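Ditrans,polycis-undecaprenyl-diphosphate synthase ((2E,6E)-farnesyl-diphosphate specific) (PDB 6ACS) probably builds undecaprenyl diphosphate, the lipid carrier precursor for bacterial cell-wall polysaccharides, by condensing eight isopentenyl diphosphates onto farnesyl diphosphate with magnesium. Local coordinates at residues I102-L108 with A134-G138; F169-S174 with L198-A202. One frame throughout, in Å; residues are numbered along the deposited sequence.

Contact 1: I102-L108 with A134-G138; sequences IGDRSRL and AVSYG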
# COMPACT_ATOMS: atom_id res chain seq x y z
N ILE B 102 5.12 -17.09 -2.81
CA ILE B 102 4.72 -16.46 -1.56
C ILE B 102 3.24 -16.73 -1.33
O ILE B 102 2.48 -16.98 -2.27
CB ILE B 102 4.97 -14.94 -1.53
CG1 ILE B 102 4.25 -14.28 -2.71
CG2 ILE B 102 6.49 -14.65 -1.54
CD1 ILE B 102 4.45 -12.75 -2.77
N GLY B 103 2.85 -16.72 -0.06
CA GLY B 103 1.49 -17.00 0.33
C GLY B 103 1.43 -18.09 1.38
O GLY B 103 2.43 -18.67 1.79
N ASP B 104 0.20 -18.36 1.81
CA ASP B 104 -0.08 -19.35 2.84
C ASP B 104 0.03 -20.73 2.23
O ASP B 104 -0.64 -21.04 1.24
CB ASP B 104 -1.48 -19.09 3.38
CG ASP B 104 -1.84 -19.94 4.59
OD1 ASP B 104 -1.08 -20.86 5.00
OD2 ASP B 104 -2.92 -19.67 5.14
N ARG B 105 0.89 -21.57 2.80
CA ARG B 105 1.02 -22.92 2.28
C ARG B 105 0.30 -23.93 3.14
O ARG B 105 0.18 -25.09 2.73
CB ARG B 105 2.50 -23.31 2.15
CG ARG B 105 3.30 -22.38 1.23
CD ARG B 105 4.71 -22.89 0.95
NE ARG B 105 5.48 -21.89 0.20
CZ ARG B 105 6.73 -22.08 -0.24
NH1 ARG B 105 7.36 -23.22 -0.00
NH2 ARG B 105 7.34 -21.12 -0.91
N SER B 106 -0.24 -23.51 4.28
CA SER B 106 -0.75 -24.47 5.25
C SER B 106 -1.99 -25.21 4.76
O SER B 106 -2.26 -26.31 5.26
CB SER B 106 -1.04 -23.76 6.58
OG SER B 106 -2.11 -22.84 6.47
N ARG B 107 -2.73 -24.66 3.81
CA ARG B 107 -3.92 -25.33 3.30
C ARG B 107 -3.78 -25.78 1.85
O ARG B 107 -4.79 -26.15 1.23
CB ARG B 107 -5.15 -24.44 3.49
CG ARG B 107 -5.46 -24.17 4.97
CD ARG B 107 -6.78 -23.44 5.18
NE ARG B 107 -6.89 -22.24 4.36
CZ ARG B 107 -6.43 -21.05 4.71
NH1 ARG B 107 -5.82 -20.88 5.88
NH2 ARG B 107 -6.58 -20.01 3.89
N LEU B 108 -2.56 -25.78 1.30
CA LEU B 108 -2.38 -26.24 -0.07
C LEU B 108 -2.23 -27.76 -0.11
O LEU B 108 -1.76 -28.37 0.86
CB LEU B 108 -1.15 -25.61 -0.68
CG LEU B 108 -1.15 -24.10 -0.85
CD1 LEU B 108 0.14 -23.67 -1.52
CD2 LEU B 108 -2.36 -23.69 -1.68
N ALA B 134 2.62 -15.58 -6.48
CA ALA B 134 1.85 -15.44 -5.25
C ALA B 134 0.68 -16.42 -5.33
O ALA B 134 -0.15 -16.32 -6.24
CB ALA B 134 1.37 -14.00 -5.07
N VAL B 135 0.64 -17.37 -4.40
CA VAL B 135 -0.37 -18.42 -4.37
C VAL B 135 -1.01 -18.41 -2.99
O VAL B 135 -0.29 -18.48 -1.98
CB VAL B 135 0.24 -19.80 -4.67
CG1 VAL B 135 -0.84 -20.89 -4.63
CG2 VAL B 135 1.01 -19.80 -6.00
N SER B 136 -2.34 -18.33 -2.94
CA SER B 136 -3.06 -18.21 -1.66
C SER B 136 -2.45 -17.09 -0.83
O SER B 136 -2.20 -17.23 0.37
CB SER B 136 -3.06 -19.52 -0.87
OG SER B 136 -3.82 -20.51 -1.55
N TYR B 137 -2.19 -15.96 -1.50
CA TYR B 137 -1.50 -14.82 -0.93
C TYR B 137 -2.46 -13.65 -0.74
O TYR B 137 -3.34 -13.42 -1.57
CB TYR B 137 -0.34 -14.39 -1.85
CG TYR B 137 0.34 -13.16 -1.32
CD1 TYR B 137 1.38 -13.27 -0.41
CD2 TYR B 137 -0.08 -11.89 -1.70
CE1 TYR B 137 1.98 -12.14 0.13
CE2 TYR B 137 0.51 -10.75 -1.17
CZ TYR B 137 1.53 -10.88 -0.25
OH TYR B 137 2.11 -9.76 0.27
N GLY B 138 -2.25 -12.90 0.33
CA GLY B 138 -2.83 -11.56 0.45
C GLY B 138 -1.88 -10.69 1.24
O GLY B 138 -1.14 -11.18 2.09
O HOH W 1 1.50 -20.37 -1.14
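Val-135 N donates to Ile-102 O over 2.8 Å, and the same carbonyl also receives the CA-H of Ala-134. Two residues after Ile-102, Asp-104 N gives a nearly straight bond of 3.0 Å to Ser-136 O, which keeps the two backbones tied past the Ile-102/Ala-134 bridge. Between these bonds the CA of Gly-103 lies close against Val-135 O, 3.3 Å away, in a CA-H...O contact. Val-135 O also takes a bond from a water, which reaches Asp-104 O more weakly. The Asp-104 carboxylate turns back into its own loop: OD1 accepts Ser-106 N, closing an Asx turn, and Ser-106 OG as well, which fixes the start of the bend leading to Leu-108.

Packing is split between two ends. Ile-102, with CG1 between its backbone N and carbonyl carbon (chi1 57°), sets CG1 3.7 Å from Ala-134 CB and places CD1 over one face of the Tyr-137 ring, 4.1 Å from its centroid, a CH-pi contact. The CA of Gly-103 lies at the edge of that ring, while Tyr-137 OH is held by Asp-142. At the far end Leu-108 CD2 rests 3.5 Å from Ser-136 OG. A glycerol, probably from the crystallisation liquor, is hydrogen-bonded to Ser-136 N and Tyr-137 N. Ile-102 and Ala-134 pair in parallel register, and the chains then pass into helices 110-123 and 139-155: neighbouring strand-to-helix loops at the C-terminal ends of adjacent strands of a parallel alpha/beta sheet.

Contact 2: F169-S174 with L198-A202; sequences FAKYVS and LWQAA
The turn that follows helix 166-170 meets the loop between strands 183-186 and 205-208, with the Trp-199 indole laid against Phe-169, Ala-170 and Val-173. Trp-199 carries its ring anti to the backbone N (chi1 -180°), which extends it toward 169-173. Val-173 CG2 stands over the five-membered ring, 4.1 Å from the centroid and almost exactly on its normal, a CH-pi contact, while CG1 of the same residue touches CD1 at 3.8 Å. Farther along the indole, the CD2 corner of Phe-169 meets CH2 at 3.6 Å; the Phe-169 ring and the six-membered ring are inclined at 57°. Ala-170 CB adds a contact with CZ2. The indole NE1 is joined only weakly to a water, which itself donates to Ala-170 O, bridging the polar side of the ring to the backbone of Ala-170.

Beside this apolar patch, Gln-200 NE2 donates to Ser-174 O over 2.9 Å. The oxygen lies close to the amide plane of Gln-200, yet the nitrogen approaches from above the carbonyl plane of Ser-174. A bend at chi2 (90°) brings the amide round to Ser-174, and Val-173 CG1 lies 3.4 Å from NE2. Asp-142 completes the polar group, accepting from Gln-200 NE2 through OD2, with, in the conformer given, Ser-174 OG bonded to OD1. Phe-169 and Trp-199 also pack on Ala-147 and Met-140 of the second subunit, and Ala-202 makes backbone bonds to it, so this aromatic and aliphatic cluster belongs to the dimer interface of the cis-prenyltransferase fold.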
# COMPACT_ATOMS: atom_id res chain seq x y z
N PHE B 169 10.51 -5.49 12.12
CA PHE B 169 9.34 -6.13 11.54
C PHE B 169 9.56 -6.48 10.08
O PHE B 169 9.13 -7.55 9.62
CB PHE B 169 8.13 -5.21 11.69
CG PHE B 169 6.84 -5.83 11.22
CD1 PHE B 169 6.14 -6.72 12.04
CD2 PHE B 169 6.32 -5.52 9.97
CE1 PHE B 169 4.94 -7.28 11.60
CE2 PHE B 169 5.14 -6.08 9.53
CZ PHE B 169 4.44 -6.95 10.35
N ALA B 170 10.28 -5.63 9.35
CA ALA B 170 10.44 -5.82 7.92
C ALA B 170 11.08 -7.16 7.57
O ALA B 170 10.82 -7.71 6.49
CB ALA B 170 11.28 -4.66 7.35
N LYS B 171 11.89 -7.72 8.48
CA LYS B 171 12.60 -8.96 8.19
C LYS B 171 11.69 -10.18 8.20
O LYS B 171 12.15 -11.26 7.84
CB LYS B 171 13.76 -9.16 9.17
CG LYS B 171 14.82 -8.06 9.12
CD LYS B 171 15.47 -8.02 7.74
CE LYS B 171 16.67 -7.10 7.70
NZ LYS B 171 17.09 -6.81 6.31
N TYR B 172 10.44 -10.02 8.58
CA TYR B 172 9.48 -11.12 8.63
C TYR B 172 8.44 -11.06 7.52
O TYR B 172 7.64 -12.00 7.38
CB TYR B 172 8.76 -11.11 9.98
CG TYR B 172 9.69 -11.40 11.15
CD1 TYR B 172 10.40 -10.37 11.76
CD2 TYR B 172 9.83 -12.69 11.63
CE1 TYR B 172 11.24 -10.63 12.85
CE2 TYR B 172 10.67 -12.96 12.72
CZ TYR B 172 11.36 -11.92 13.33
OH TYR B 172 12.20 -12.17 14.41
N VAL B 173 8.45 -10.02 6.72
CA VAL B 173 7.52 -9.81 5.61
C VAL B 173 8.08 -10.48 4.38
O VAL B 173 9.30 -10.49 4.17
CB VAL B 173 7.32 -8.30 5.36
CG1 VAL B 173 6.27 -8.08 4.22
CG2 VAL B 173 6.87 -7.59 6.66
N SER B 174 7.21 -11.04 3.53
CA SER B 174 7.70 -11.75 2.34
C SER B 174 8.54 -10.83 1.44
O SER B 174 8.32 -9.62 1.37
CB SER B 174 6.53 -12.33 1.53
OG SER B 174 5.63 -13.05 2.34
N LEU B 198 1.04 -4.93 -0.09
CA LEU B 198 0.83 -3.64 0.58
C LEU B 198 2.11 -3.08 1.19
O LEU B 198 2.47 -1.92 0.97
CB LEU B 198 -0.23 -3.81 1.68
CG LEU B 198 -1.55 -4.40 1.20
CD1 LEU B 198 -2.46 -4.66 2.41
CD2 LEU B 198 -2.24 -3.51 0.15
N TRP B 199 2.82 -3.90 1.98
CA TRP B 199 4.07 -3.44 2.57
C TRP B 199 5.11 -3.15 1.49
O TRP B 199 5.77 -2.11 1.50
CB TRP B 199 4.58 -4.49 3.56
CG TRP B 199 5.87 -4.16 4.26
CD1 TRP B 199 7.15 -4.36 3.79
CD2 TRP B 199 6.01 -3.59 5.57
NE1 TRP B 199 8.07 -3.93 4.72
CE2 TRP B 199 7.40 -3.47 5.83
CE3 TRP B 199 5.10 -3.18 6.55
CZ2 TRP B 199 7.88 -2.95 7.02
CZ3 TRP B 199 5.60 -2.67 7.73
CH2 TRP B 199 6.96 -2.55 7.95
N GLN B 200 5.26 -4.09 0.54
CA GLN B 200 6.36 -4.05 -0.41
C GLN B 200 6.17 -3.00 -1.49
O GLN B 200 7.15 -2.58 -2.12
CB GLN B 200 6.52 -5.43 -1.07
CG GLN B 200 6.78 -6.59 -0.06
CD GLN B 200 5.51 -7.28 0.45
OE1 GLN B 200 4.43 -6.71 0.48
NE2 GLN B 200 5.67 -8.53 0.86
N ALA B 201 4.94 -2.55 -1.71
CA ALA B 201 4.66 -1.57 -2.75
C ALA B 201 4.36 -0.20 -2.17
O ALA B 201 3.74 0.64 -2.85
CB ALA B 201 3.50 -2.07 -3.62
N ALA B 202 4.84 0.07 -0.95
CA ALA B 202 4.52 1.33 -0.28
C ALA B 202 4.90 2.54 -1.11
O ALA B 202 4.25 3.59 -1.00
CB ALA B 202 5.23 1.42 1.06
O HOH W 2 10.30 -6.06 4.33

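Contact 1 closes before contact 2 opens, and helix 139-155, which starts right after 134-138, runs between them in sequence. Their centres lie about 16 Å apart, yet they touch: Ile-102 CG2 meets Ser-174 CB at 3.9 Å, and Tyr-137 OH lies 3.8 Å from Gln-200 NE2 in packing contact. Asp-142 on helix 139-155 is bonded to Tyr-137 and Gln-200, linking both contacts through one carboxylate. Contact 1 follows strands 97-102 and 129-134 at one end of the six-stranded parallel sheet; segment 198-202 leads to strand 205-208 at the other. Together they connect a sheet-edge loop pair with the subunit interface.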